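Local atomic coordinates of nodulation fucosyltransferase NodZ (Bradyrhizobium sp., PDB entry 2HLH), a protein that is a nodulation fucosyltransferase, probably a glycosyltransferase of the two-domain GT-B type. Residues 19-24 / 129-134; 26-31 / 113-118; 168-173 / 212-217; 297-302 / 311-316. All blocks are in the same frame, centred on the assembly; numbering follows the deposited sequence.

Overall arrangement
Along the chain contact 2 (26-31 / 113-118) falls within the span that contact 1 (19-24 / 129-134) brings together, and contacts 3 and 4 come later, one after the other. Contacts 1 and 2 share helix 15-32, their centres 12 Å apart, and meet where Phe115 packs against Leu132. Both lie beside the sheet that contains strands 6-10 and 125-128. Contacts 3 and 4, centres 15 Å apart, belong to the other sheet, one near each of its margins, and Arg299 reaches Ser212 and Tyr213 between them. The centres of contacts 2 and 3 are 40 Å apart, on opposite sides of the chain's centre, as suits a GT-B protein built round two sheets.

Contact 1 of 4, residues 19-24 / 129-134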
loop_
_atom_site.group_PDB
_atom_site.type_symbol
_atom_site.label_atom_id
_atom_site.label_comp_id
_atom_site.label_asym_id
_atom_site.label_seq_id
_atom_site.Cartn_x
_atom_site.Cartn_y
_atom_site.Cartn_z
ATOM N N LEU A 19 2.917 -0.620 2.354
ATOM C CA LEU A 19 3.871 0.197 1.576
ATOM C C LEU A 19 3.926 1.632 2.064
ATOM O O LEU A 19 5.001 2.211 2.086
ATOM C CB LEU A 19 3.536 0.150 0.088
ATOM C CG LEU A 19 3.764 -1.299 -0.443
ATOM C CD1 LEU A 19 3.196 -1.430 -1.855
ATOM C CD2 LEU A 19 5.210 -1.704 -0.373
ATOM N N TRP A 20 2.799 2.187 2.502
ATOM C CA TRP A 20 2.820 3.532 3.119
ATOM C C TRP A 20 3.568 3.507 4.455
ATOM O O TRP A 20 4.453 4.345 4.739
ATOM C CB TRP A 20 1.387 4.038 3.266
ATOM C CG TRP A 20 1.233 5.511 3.382
ATOM C CD1 TRP A 20 2.189 6.432 3.748
ATOM C CD2 TRP A 20 0.049 6.232 3.139
ATOM N NE1 TRP A 20 1.647 7.708 3.743
ATOM C CE2 TRP A 20 0.320 7.600 3.393
ATOM C CE3 TRP A 20 -1.259 5.851 2.756
ATOM C CZ2 TRP A 20 -0.628 8.589 3.198
ATOM C CZ3 TRP A 20 -2.203 6.812 2.600
ATOM C CH2 TRP A 20 -1.884 8.196 2.813
ATOM N N SER A 21 3.216 2.530 5.290
ATOM C CA SER A 21 3.890 2.332 6.558
ATOM C C SER A 21 5.392 2.092 6.369
ATOM O O SER A 21 6.207 2.559 7.172
ATOM C CB SER A 21 3.213 1.185 7.335
ATOM O OG SER A 21 1.875 1.569 7.706
ATOM N N LEU A 22 5.759 1.344 5.318
ATOM C CA LEU A 22 7.153 1.092 4.959
ATOM C C LEU A 22 7.876 2.373 4.662
ATOM O O LEU A 22 8.991 2.570 5.115
ATOM C CB LEU A 22 7.260 0.158 3.744
ATOM C CG LEU A 22 8.692 -0.177 3.275
ATOM C CD1 LEU A 22 9.575 -0.736 4.329
ATOM C CD2 LEU A 22 8.617 -1.111 2.153
ATOM N N ALA A 23 7.209 3.274 3.948
ATOM C CA ALA A 23 7.817 4.572 3.612
ATOM C C ALA A 23 8.083 5.395 4.861
ATOM O O ALA A 23 9.108 6.061 4.956
ATOM C CB ALA A 23 6.912 5.336 2.667
ATOM N N SER A 24 7.180 5.343 5.841
ATOM C CA SER A 24 7.423 6.066 7.084
ATOM C C SER A 24 8.640 5.518 7.870
ATOM O O SER A 24 9.429 6.295 8.432
ATOM C CB SER A 24 6.178 6.047 7.969
ATOM O OG SER A 24 5.072 6.609 7.245
ATOM N N ASP A 129 5.311 -1.350 14.555
ATOM C CA ASP A 129 4.325 -2.424 14.454
ATOM C C ASP A 129 2.913 -1.865 14.706
ATOM O O ASP A 129 2.130 -2.327 15.542
ATOM C CB ASP A 129 4.760 -3.570 15.385
ATOM C CG ASP A 129 4.053 -4.852 15.142
ATOM O OD1 ASP A 129 3.283 -5.003 14.166
ATOM O OD2 ASP A 129 4.340 -5.784 15.972
ATOM N N ALA A 130 2.620 -0.822 13.919
ATOM C CA ALA A 130 1.375 -0.136 13.939
ATOM C C ALA A 130 1.223 0.553 12.579
ATOM O O ALA A 130 2.151 0.602 11.773
ATOM C CB ALA A 130 1.389 0.914 15.054
ATOM N N CYS A 131 0.051 1.100 12.324
ATOM C CA CYS A 131 -0.192 1.800 11.060
ATOM C C CYS A 131 0.581 3.114 11.036
ATOM O O CYS A 131 0.393 3.949 11.914
ATOM C CB CYS A 131 -1.650 2.091 10.899
ATOM S SG CYS A 131 -2.057 2.827 9.291
ATOM N N LEU A 132 1.446 3.304 10.030
ATOM C CA LEU A 132 2.155 4.570 9.861
ATOM C C LEU A 132 1.788 5.305 8.584
ATOM O O LEU A 132 2.551 6.123 8.052
ATOM C CB LEU A 132 3.656 4.344 9.984
ATOM C CG LEU A 132 4.105 3.911 11.390
ATOM C CD1 LEU A 132 5.612 3.598 11.359
ATOM C CD2 LEU A 132 3.798 4.995 12.431
ATOM N N MET A 133 0.577 5.064 8.111
ATOM C CA MET A 133 0.043 5.874 7.032
ATOM C C MET A 133 0.014 7.307 7.513
ATOM O O MET A 133 -0.304 7.598 8.689
ATOM C CB MET A 133 -1.388 5.457 6.675
ATOM C CG MET A 133 -1.436 4.079 6.028
ATOM S SD MET A 133 -3.071 3.324 5.946
ATOM C CE MET A 133 -4.044 4.599 5.292
ATOM N N TRP A 134 0.321 8.191 6.583
ATOM C CA TRP A 134 0.393 9.641 6.764
ATOM C C TRP A 134 1.595 10.129 7.603
ATOM O O TRP A 134 1.653 11.335 7.929
ATOM C CB TRP A 134 -0.894 10.249 7.345
ATOM C CG TRP A 134 -2.163 9.906 6.608
ATOM C CD1 TRP A 134 -3.080 8.940 6.938
ATOM C CD2 TRP A 134 -2.651 10.540 5.433
ATOM N NE1 TRP A 134 -4.116 8.943 6.020
ATOM C CE2 TRP A 134 -3.867 9.913 5.088
ATOM C CE3 TRP A 134 -2.151 11.548 4.602
ATOM C CZ2 TRP A 134 -4.596 10.276 3.959
ATOM C CZ3 TRP A 134 -2.886 11.922 3.488
ATOM C CH2 TRP A 134 -4.098 11.291 3.179
#
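Trp20 lays one face of its indole on the backbone where Met133 passes into Trp134. CA of Met133 stands 3.8 Å from the centroid of the five-membered ring and only 6° off its normal, a CH-pi contact. The indole reaches this place because a chi1 of -158° swings it away from its own N and out from helix 15-32. Its far edge then enters an edge-to-face pair: CH2 of Trp20 lies 3.5 Å from CE2 of Trp134, with the ring planes at 53°. The thioether of Met133 sits obliquely beside the six-membered ring of Trp20, a Met-aromatic contact. One residue on, Ser21 OG accepts the N-H of Leu132 at 2.9 Å, and it is also bonded to Asp17. A small hydroxyl suits this spot, where the loop comes nearest the helix. A turn later, Ser24 OG donates to Leu132 O at 2.7 Å, somewhat tilted from the carbonyl plane, while its CB rests on Leu132 CB. The side chain of Leu132 also touches Leu111 and Phe115 of helix 101-116. Leu132 lies outside any regular strand or helix, and the two serines bind its N-H and C=O, which ties this buried loop to the helix.

Contact 2 of 4, residues 26-31 / 113-118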
loop_
_atom_site.group_PDB
_atom_site.type_symbol
_atom_site.label_atom_id
_atom_site.label_comp_id
_atom_site.label_asym_id
_atom_site.label_seq_id
_atom_site.Cartn_x
_atom_site.Cartn_y
_atom_site.Cartn_z
ATOM N N TRP A 26 11.132 3.847 6.497
ATOM C CA TRP A 26 12.277 4.179 5.659
ATOM C C TRP A 26 12.744 5.590 5.958
ATOM O O TRP A 26 13.945 5.841 6.137
ATOM C CB TRP A 26 11.958 3.961 4.144
ATOM C CG TRP A 26 13.070 4.476 3.307
ATOM C CD1 TRP A 26 14.159 3.787 2.902
ATOM C CD2 TRP A 26 13.279 5.835 2.883
ATOM N NE1 TRP A 26 15.013 4.590 2.203
ATOM C CE2 TRP A 26 14.527 5.871 2.214
ATOM C CE3 TRP A 26 12.540 7.015 2.991
ATOM C CZ2 TRP A 26 15.016 7.016 1.618
ATOM C CZ3 TRP A 26 13.043 8.163 2.437
ATOM C CH2 TRP A 26 14.303 8.165 1.774
ATOM N N SER A 27 11.800 6.524 6.059
ATOM C CA SER A 27 12.125 7.915 6.271
ATOM C C SER A 27 12.865 8.121 7.563
ATOM O O SER A 27 13.834 8.885 7.610
ATOM C CB SER A 27 10.828 8.767 6.269
ATOM O OG SER A 27 11.173 10.127 6.285
ATOM N N TYR A 28 12.431 7.451 8.629
ATOM C CA TYR A 28 13.129 7.598 9.904
ATOM C C TYR A 28 14.543 6.951 9.851
ATOM O O TYR A 28 15.521 7.483 10.381
ATOM C CB TYR A 28 12.312 7.021 11.059
ATOM C CG TYR A 28 12.842 7.450 12.403
ATOM C CD1 TYR A 28 12.679 8.740 12.843
ATOM C CD2 TYR A 28 13.550 6.558 13.228
ATOM C CE1 TYR A 28 13.157 9.147 14.051
ATOM C CE2 TYR A 28 14.046 6.973 14.467
ATOM C CZ TYR A 28 13.825 8.270 14.867
ATOM O OH TYR A 28 14.327 8.732 16.076
ATOM N N ALA A 29 14.623 5.789 9.226
ATOM C CA ALA A 29 15.912 5.134 8.982
ATOM C C ALA A 29 16.866 6.039 8.223
ATOM O O ALA A 29 18.048 6.179 8.591
ATOM C CB ALA A 29 15.691 3.820 8.196
ATOM N N GLN A 30 16.351 6.687 7.184
ATOM C CA GLN A 30 17.146 7.628 6.375
ATOM C C GLN A 30 17.626 8.786 7.222
ATOM O O GLN A 30 18.797 9.147 7.183
ATOM C CB GLN A 30 16.347 8.120 5.152
ATOM C CG GLN A 30 17.201 8.944 4.123
ATOM C CD GLN A 30 17.457 10.367 4.585
ATOM O OE1 GLN A 30 16.624 10.968 5.274
ATOM N NE2 GLN A 30 18.631 10.923 4.219
ATOM N N ARG A 31 16.732 9.360 8.018
ATOM C CA ARG A 31 17.066 10.556 8.792
ATOM C C ARG A 31 18.089 10.297 9.896
ATOM O O ARG A 31 18.904 11.147 10.195
ATOM C CB ARG A 31 15.811 11.129 9.435
ATOM C CG ARG A 31 16.037 12.431 10.131
ATOM C CD ARG A 31 15.151 12.540 11.349
ATOM N NE ARG A 31 13.759 12.416 10.938
ATOM C CZ ARG A 31 12.731 12.571 11.765
ATOM N NH1 ARG A 31 12.920 12.899 13.060
ATOM N NH2 ARG A 31 11.524 12.411 11.269
ATOM N N GLU A 113 5.136 10.761 17.499
ATOM C CA GLU A 113 5.825 11.735 18.306
ATOM C C GLU A 113 7.347 11.641 18.099
ATOM O O GLU A 113 8.036 12.656 17.993
ATOM C CB GLU A 113 5.503 11.562 19.796
ATOM C CG GLU A 113 4.053 11.798 20.224
ATOM C CD GLU A 113 3.595 13.216 20.062
ATOM O OE1 GLU A 113 4.428 14.152 19.887
ATOM O OE2 GLU A 113 2.364 13.401 20.127
ATOM N N LEU A 114 7.880 10.444 18.060
ATOM C CA LEU A 114 9.319 10.266 17.839
ATOM C C LEU A 114 9.745 10.870 16.503
ATOM O O LEU A 114 10.736 11.602 16.399
ATOM C CB LEU A 114 9.657 8.807 17.814
ATOM C CG LEU A 114 11.155 8.537 17.582
ATOM C CD1 LEU A 114 11.972 9.044 18.753
ATOM C CD2 LEU A 114 11.345 7.084 17.381
ATOM N N PHE A 115 8.977 10.560 15.474
ATOM C CA PHE A 115 9.298 10.988 14.135
ATOM C C PHE A 115 9.217 12.526 14.006
ATOM O O PHE A 115 9.849 13.112 13.136
ATOM C CB PHE A 115 8.314 10.380 13.139
ATOM C CG PHE A 115 8.432 8.880 12.934
ATOM C CD1 PHE A 115 9.401 8.101 13.536
ATOM C CD2 PHE A 115 7.535 8.260 12.085
ATOM C CE1 PHE A 115 9.475 6.753 13.339
ATOM C CE2 PHE A 115 7.620 6.924 11.864
ATOM C CZ PHE A 115 8.619 6.158 12.472
ATOM N N GLN A 116 8.444 13.173 14.850
ATOM C CA GLN A 116 8.366 14.642 14.880
ATOM C C GLN A 116 9.451 15.275 15.741
ATOM O O GLN A 116 9.721 16.487 15.610
ATOM C CB GLN A 116 7.002 15.097 15.403
ATOM C CG GLN A 116 5.887 14.861 14.375
ATOM C CD GLN A 116 4.464 14.853 14.971
ATOM O OE1 GLN A 116 3.499 14.557 14.253
ATOM N NE2 GLN A 116 4.334 15.155 16.263
ATOM N N ALA A 117 10.056 14.486 16.620
ATOM C CA ALA A 117 11.053 14.994 17.557
ATOM C C ALA A 117 12.342 15.380 16.834
ATOM O O ALA A 117 12.698 14.781 15.843
ATOM C CB ALA A 117 11.356 13.970 18.639
ATOM N N ARG A 118 13.030 16.366 17.390
ATOM C CA ARG A 118 14.292 16.900 16.863
ATOM C C ARG A 118 15.451 15.891 17.012
ATOM O O ARG A 118 16.223 15.686 16.075
ATOM C CB ARG A 118 14.624 18.200 17.615
HETATM O O HOH W 1 13.666 11.278 16.525
#
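Tyr28 and Phe115 press together at the tight end of this contact, CD1 of Tyr28 lying 3.4 Å from CD1 of Phe115. Their rings are tilted by 25° and slid so far apart that they barely overlap, so the touch is made by the CD1-CE1 side of Phe115 against CB, CG and CD1 of Tyr28. The tyrosine ring, turned to the far side of CB from its backbone N (chi1 -166°), leaves helix 15-32 for helix 101-116 and crosses the Leu114 side chain at about a right angle; CD2 of Leu114 comes 3.7 Å from CZ of Tyr28. Flat rings and a branched aliphatic chain pack between the two helices, and Tyr28 also touches Val7 of strand 6-10. This is helix-on-helix packing beside a sheet of an alpha/beta domain, made where helix 101-116 ends and Ala117 leaves helical geometry. There Arg31, on the more exposed side, binds Phe115 O. Its NH2 donates at 2.6 Å to Phe115 O, in the carbonyl plane and on a lone pair, and NH1 adds a weak bond to the same oxygen. CD1 of Tyr28 stands 4.0 Å above the centre of the guanidinium. The looser link is a water, which accepts from Tyr28 OH at 2.7 Å and donates to Leu114 O, while the backbone N of Ser121 bonds to the same hydroxyl.

Contact 3 of 4, residues 168-173 / 212-217; sequences GHSIIG and SYPKPV
Ser170 is gripped on two sides by the loop that leads into strand 217-223. Its backbone N donates to Pro216 O at 2.9 Å, approaching from well above the carbonyl plane, and its OG accepts the N-H of Lys215 at 3.1 Å, bent to 138° at the hydrogen. Keeping OG beside its own backbone N (chi1 -61°) brings the hydroxyl to Lys215 N. CB of Ser170 rests against CB of Tyr213. Pro216 O has further company: CB of His169 lies 3.1 Å away, and the imidazole meets this oxygen at its edge. On the carbonyl side of Ser170, CA-H of Val217 points at Ser170 O. These two residues form a parallel bridge, the first pairing between neighbouring strands 170-176 and 217-223, which are joined through helix 194-210 in a beta-alpha-beta crossover. Pro216 contributes its carbonyl, while its ring packs through CB against the imidazole CD2 of His169. Farther along, Ile172 sends CD1 to within 3.6 Å of Val217 CG1, and its CG1 lies against the hydroxyl end of Tyr213, the two side chains crossing at about a right angle. In the outer layer, Tyr213 OH is held by Ala208 O and Thr279, and Arg299 makes a cation-pi contact with the same ring. On the exposed side a water sits 2.6 Å from Ser170 OG and accepts a weak bond from Lys215 NZ.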
loop_
_atom_site.group_PDB
_atom_site.type_symbol
_atom_site.label_atom_id
_atom_site.label_comp_id
_atom_site.label_asym_id
_atom_site.label_seq_id
_atom_site.Cartn_x
_atom_site.Cartn_y
_atom_site.Cartn_z
ATOM N N GLY A 168 -2.875 2.814 -25.973
ATOM C CA GLY A 168 -3.690 3.506 -26.934
ATOM C C GLY A 168 -5.006 4.097 -26.428
ATOM O O GLY A 168 -5.814 4.564 -27.234
ATOM N N HIS A 169 -5.226 4.091 -25.113
ATOM C CA HIS A 169 -6.499 4.465 -24.529
ATOM C C HIS A 169 -6.283 5.321 -23.302
ATOM O O HIS A 169 -5.191 5.330 -22.694
ATOM C CB HIS A 169 -7.315 3.212 -24.116
ATOM C CG HIS A 169 -7.738 2.384 -25.288
ATOM N ND1 HIS A 169 -7.065 1.254 -25.682
ATOM C CD2 HIS A 169 -8.753 2.533 -26.168
ATOM C CE1 HIS A 169 -7.597 0.784 -26.801
ATOM N NE2 HIS A 169 -8.629 1.533 -27.112
ATOM N N SER A 170 -7.359 6.016 -22.929
ATOM C CA SER A 170 -7.391 6.752 -21.680
ATOM C C SER A 170 -8.325 5.983 -20.746
ATOM O O SER A 170 -9.518 5.793 -21.029
ATOM C CB SER A 170 -7.862 8.204 -21.894
ATOM O OG SER A 170 -7.015 8.961 -22.764
ATOM N N ILE A 171 -7.774 5.509 -19.641
ATOM C CA ILE A 171 -8.507 4.612 -18.765
ATOM C C ILE A 171 -8.957 5.395 -17.536
ATOM O O ILE A 171 -8.181 6.136 -16.885
ATOM C CB ILE A 171 -7.609 3.419 -18.341
ATOM C CG1 ILE A 171 -7.049 2.718 -19.588
ATOM C CG2 ILE A 171 -8.328 2.466 -17.407
ATOM C CD1 ILE A 171 -8.062 2.151 -20.494
ATOM N N ILE A 172 -10.223 5.208 -17.217
ATOM C CA ILE A 172 -10.807 5.661 -15.955
ATOM C C ILE A 172 -10.837 4.453 -15.042
ATOM O O ILE A 172 -11.525 3.458 -15.308
ATOM C CB ILE A 172 -12.245 6.201 -16.170
ATOM C CG1 ILE A 172 -12.212 7.381 -17.134
ATOM C CG2 ILE A 172 -12.918 6.508 -14.838
ATOM C CD1 ILE A 172 -13.543 7.744 -17.725
ATOM N N GLY A 173 -10.030 4.539 -13.980
ATOM C CA GLY A 173 -9.960 3.547 -12.931
ATOM C C GLY A 173 -10.991 3.824 -11.865
ATOM O O GLY A 173 -11.243 4.953 -11.519
ATOM N N SER A 212 -12.662 15.470 -20.695
ATOM C CA SER A 212 -12.063 15.244 -21.990
ATOM C C SER A 212 -10.748 14.444 -21.817
ATOM O O SER A 212 -10.019 14.598 -20.826
ATOM C CB SER A 212 -11.930 16.564 -22.769
ATOM O OG SER A 212 -10.581 16.849 -23.049
ATOM N N TYR A 213 -10.520 13.525 -22.753
ATOM C CA TYR A 213 -9.363 12.641 -22.751
ATOM C C TYR A 213 -8.727 12.632 -24.124
ATOM O O TYR A 213 -9.419 12.871 -25.106
ATOM C CB TYR A 213 -9.769 11.223 -22.376
ATOM C CG TYR A 213 -10.328 11.128 -20.976
ATOM C CD1 TYR A 213 -9.497 10.931 -19.877
ATOM C CD2 TYR A 213 -11.693 11.295 -20.750
ATOM C CE1 TYR A 213 -10.018 10.871 -18.587
ATOM C CE2 TYR A 213 -12.228 11.238 -19.458
ATOM C CZ TYR A 213 -11.395 11.024 -18.377
ATOM O OH TYR A 213 -11.914 11.014 -17.062
ATOM N N PRO A 214 -7.422 12.384 -24.201
ATOM C CA PRO A 214 -6.734 12.392 -25.494
ATOM C C PRO A 214 -6.943 11.134 -26.326
ATOM O O PRO A 214 -6.761 11.171 -27.534
ATOM C CB PRO A 214 -5.272 12.548 -25.102
ATOM C CG PRO A 214 -5.192 11.947 -23.776
ATOM C CD PRO A 214 -6.474 12.236 -23.096
ATOM N N LYS A 215 -7.334 10.035 -25.685
ATOM C CA LYS A 215 -7.474 8.747 -26.366
ATOM C C LYS A 215 -8.815 8.102 -26.012
ATOM O O LYS A 215 -9.492 8.523 -25.056
ATOM C CB LYS A 215 -6.302 7.826 -25.989
ATOM C CG LYS A 215 -4.932 8.367 -26.358
ATOM C CD LYS A 215 -3.804 7.447 -25.825
ATOM C CE LYS A 215 -3.565 7.550 -24.289
ATOM N NZ LYS A 215 -2.771 8.729 -23.827
ATOM N N PRO A 216 -9.235 7.103 -26.792
ATOM C CA PRO A 216 -10.526 6.486 -26.488
ATOM C C PRO A 216 -10.586 5.901 -25.076
ATOM O O PRO A 216 -9.593 5.325 -24.590
ATOM C CB PRO A 216 -10.673 5.400 -27.559
ATOM C CG PRO A 216 -9.753 5.820 -28.631
ATOM C CD PRO A 216 -8.617 6.526 -27.995
ATOM N N VAL A 217 -11.718 6.129 -24.419
ATOM C CA VAL A 217 -11.885 5.822 -23.017
ATOM C C VAL A 217 -12.347 4.401 -22.768
ATOM O O VAL A 217 -13.247 3.876 -23.435
ATOM C CB VAL A 217 -12.895 6.780 -22.377
ATOM C CG1 VAL A 217 -13.350 6.300 -21.034
ATOM C CG2 VAL A 217 -12.302 8.171 -22.318
HETATM O O HOH W 2 -4.877 9.585 -21.358
#

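Contact 4 of 4, residues 297-302 / 311-316; sequences VPRIIE and LTMIDN
Ile314 provides the bump on one face: its CD1 rests in the shallow hollow formed by CG2 of Ile300 and the carboxylate of Glu302, whose OE2 pairs with Arg282. Thr312 shares this face. Beta-branched isoleucines suit the extended backbone and offer broad sides to such fits. On the other face CG2 of Ile301 fits against CD2 of Leu311, and its CG1 lies 3.5 Å from CG of Met313. Met313, in one of its two conformers, bends along the strand toward Asp315 so that SD rests on the aliphatic part of Arg299, 3.9 Å from CD. Asp315 OD1 lies beside SD against the same stem, 3.7 Å from CG of Arg299; the guanidinium goes on to Ser212 O and the ring of Tyr213. At the end, the amide of Asn316 is thrown clear of its own N (chi1 177°), carrying ND2 to Val297 O at 3.0 Å, while CD1 of Ile300 abuts its CB. Backbone bonds pair Ile300 with Ile314 and Glu302 with Thr312, both N-H groups donating in each pair; the N-to-C directions of the short segments 299-302 and 311-315 differ by 158°. This is an antiparallel beta hairpin, its second strand forming the margin of an otherwise parallel sheet.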
loop_
_atom_site.group_PDB
_atom_site.type_symbol
_atom_site.label_atom_id
_atom_site.label_comp_id
_atom_site.label_asym_id
_atom_site.label_seq_id
_atom_site.Cartn_x
_atom_site.Cartn_y
_atom_site.Cartn_z
ATOM N N VAL A 297 -1.712 9.738 -10.649
ATOM C CA VAL A 297 -2.742 9.908 -11.694
ATOM C C VAL A 297 -3.103 11.385 -11.866
ATOM O O VAL A 297 -3.237 12.095 -10.890
ATOM C CB VAL A 297 -3.999 9.042 -11.327
ATOM C CG1 VAL A 297 -5.187 9.346 -12.170
ATOM C CG2 VAL A 297 -3.641 7.593 -11.438
ATOM N N PRO A 298 -3.268 11.863 -13.119
ATOM C CA PRO A 298 -3.563 13.272 -13.307
ATOM C C PRO A 298 -4.834 13.831 -12.627
ATOM O O PRO A 298 -4.843 14.964 -12.251
ATOM C CB PRO A 298 -3.734 13.394 -14.827
ATOM C CG PRO A 298 -3.040 12.228 -15.403
ATOM C CD PRO A 298 -3.078 11.154 -14.400
ATOM N N ARG A 299 -5.874 13.019 -12.508
ATOM C CA ARG A 299 -7.158 13.451 -11.995
ATOM C C ARG A 299 -7.734 12.404 -11.045
ATOM O O ARG A 299 -7.780 11.236 -11.358
ATOM C CB ARG A 299 -8.119 13.736 -13.153
ATOM C CG ARG A 299 -7.705 15.027 -13.894
ATOM C CD ARG A 299 -8.760 15.582 -14.889
ATOM N NE ARG A 299 -8.870 14.733 -16.046
ATOM C CZ ARG A 299 -9.385 15.087 -17.219
ATOM N NH1 ARG A 299 -9.940 16.263 -17.405
ATOM N NH2 ARG A 299 -9.414 14.190 -18.186
ATOM N N ILE A 300 -8.131 12.857 -9.853
ATOM C CA ILE A 300 -8.755 12.012 -8.863
ATOM C C ILE A 300 -10.149 12.526 -8.588
ATOM O O ILE A 300 -10.321 13.706 -8.383
ATOM C CB ILE A 300 -7.900 11.981 -7.564
ATOM C CG1 ILE A 300 -6.519 11.368 -7.848
ATOM C CG2 ILE A 300 -8.567 11.173 -6.511
ATOM C CD1 ILE A 300 -5.388 12.387 -8.100
ATOM N N ILE A 301 -11.133 11.636 -8.614
ATOM C CA ILE A 301 -12.507 11.959 -8.221
ATOM C C ILE A 301 -12.815 11.168 -6.933
ATOM O O ILE A 301 -12.640 9.928 -6.888
ATOM C CB ILE A 301 -13.498 11.609 -9.357
ATOM C CG1 ILE A 301 -13.305 12.603 -10.511
ATOM C CG2 ILE A 301 -14.983 11.630 -8.871
ATOM C CD1 ILE A 301 -14.080 12.296 -11.776
ATOM N N GLU A 302 -13.262 11.907 -5.913
ATOM C CA GLU A 302 -13.518 11.435 -4.520
ATOM C C GLU A 302 -14.968 11.868 -4.188
ATOM O O GLU A 302 -15.417 12.945 -4.627
ATOM C CB GLU A 302 -12.450 12.018 -3.593
ATOM C CG GLU A 302 -10.993 11.543 -3.717
ATOM C CD GLU A 302 -9.970 12.112 -2.728
ATOM O OE1 GLU A 302 -10.263 12.950 -1.825
ATOM O OE2 GLU A 302 -8.756 11.758 -2.840
ATOM N N LEU A 311 -19.510 14.956 -5.345
ATOM C CA LEU A 311 -18.212 14.547 -5.889
ATOM C C LEU A 311 -17.327 15.748 -6.016
ATOM O O LEU A 311 -17.802 16.869 -6.244
ATOM C CB LEU A 311 -18.392 13.916 -7.257
ATOM C CG LEU A 311 -19.143 12.599 -7.220
ATOM C CD1 LEU A 311 -19.618 12.264 -8.592
ATOM C CD2 LEU A 311 -18.261 11.509 -6.639
ATOM N N THR A 312 -16.041 15.526 -5.818
ATOM C CA THR A 312 -15.064 16.545 -6.103
ATOM C C THR A 312 -13.912 15.951 -6.898
ATOM O O THR A 312 -13.774 14.716 -6.991
ATOM C CB THR A 312 -14.547 17.198 -4.854
ATOM O OG1 THR A 312 -13.778 18.355 -5.230
ATOM C CG2 THR A 312 -13.713 16.256 -4.039
ATOM N N MET A 313 -13.092 16.824 -7.468
ATOM C CA MET A 313 -12.049 16.356 -8.363
ATOM C C MET A 313 -10.781 17.069 -8.004
ATOM O O MET A 313 -10.796 18.261 -7.744
ATOM C CB MET A 313 -12.509 16.631 -9.802
ATOM C CG MET A 313 -11.865 15.801 -10.898
ATOM S SD MET A 313 -10.350 16.566 -11.457
ATOM C CE MET A 313 -10.971 17.917 -12.456
ATOM N N ILE A 314 -9.698 16.315 -7.908
ATOM C CA ILE A 314 -8.397 16.846 -7.621
ATOM C C ILE A 314 -7.504 16.705 -8.855
ATOM O O ILE A 314 -7.361 15.589 -9.392
ATOM C CB ILE A 314 -7.713 16.084 -6.474
ATOM C CG1 ILE A 314 -8.607 16.020 -5.239
ATOM C CG2 ILE A 314 -6.406 16.742 -6.141
ATOM C CD1 ILE A 314 -8.540 14.702 -4.547
ATOM N N ASP A 315 -6.910 17.832 -9.257
ATOM C CA ASP A 315 -6.007 17.935 -10.396
ATOM C C ASP A 315 -4.594 17.690 -9.858
ATOM O O ASP A 315 -4.186 18.328 -8.896
ATOM C CB ASP A 315 -6.101 19.337 -11.052
ATOM C CG ASP A 315 -7.354 19.506 -11.917
ATOM O OD1 ASP A 315 -7.705 18.566 -12.660
ATOM O OD2 ASP A 315 -7.997 20.572 -11.872
ATOM N N ASN A 316 -3.867 16.740 -10.453
ATOM C CA ASN A 316 -2.544 16.320 -9.939
ATOM C C ASN A 316 -1.435 16.285 -10.964
ATOM O O ASN A 316 -1.161 15.242 -11.551
ATOM C CB ASN A 316 -2.670 14.939 -9.344
ATOM C CG ASN A 316 -1.336 14.354 -8.846
ATOM O OD1 ASN A 316 -0.510 15.052 -8.307
ATOM N ND2 ASN A 316 -1.182 13.034 -8.983
#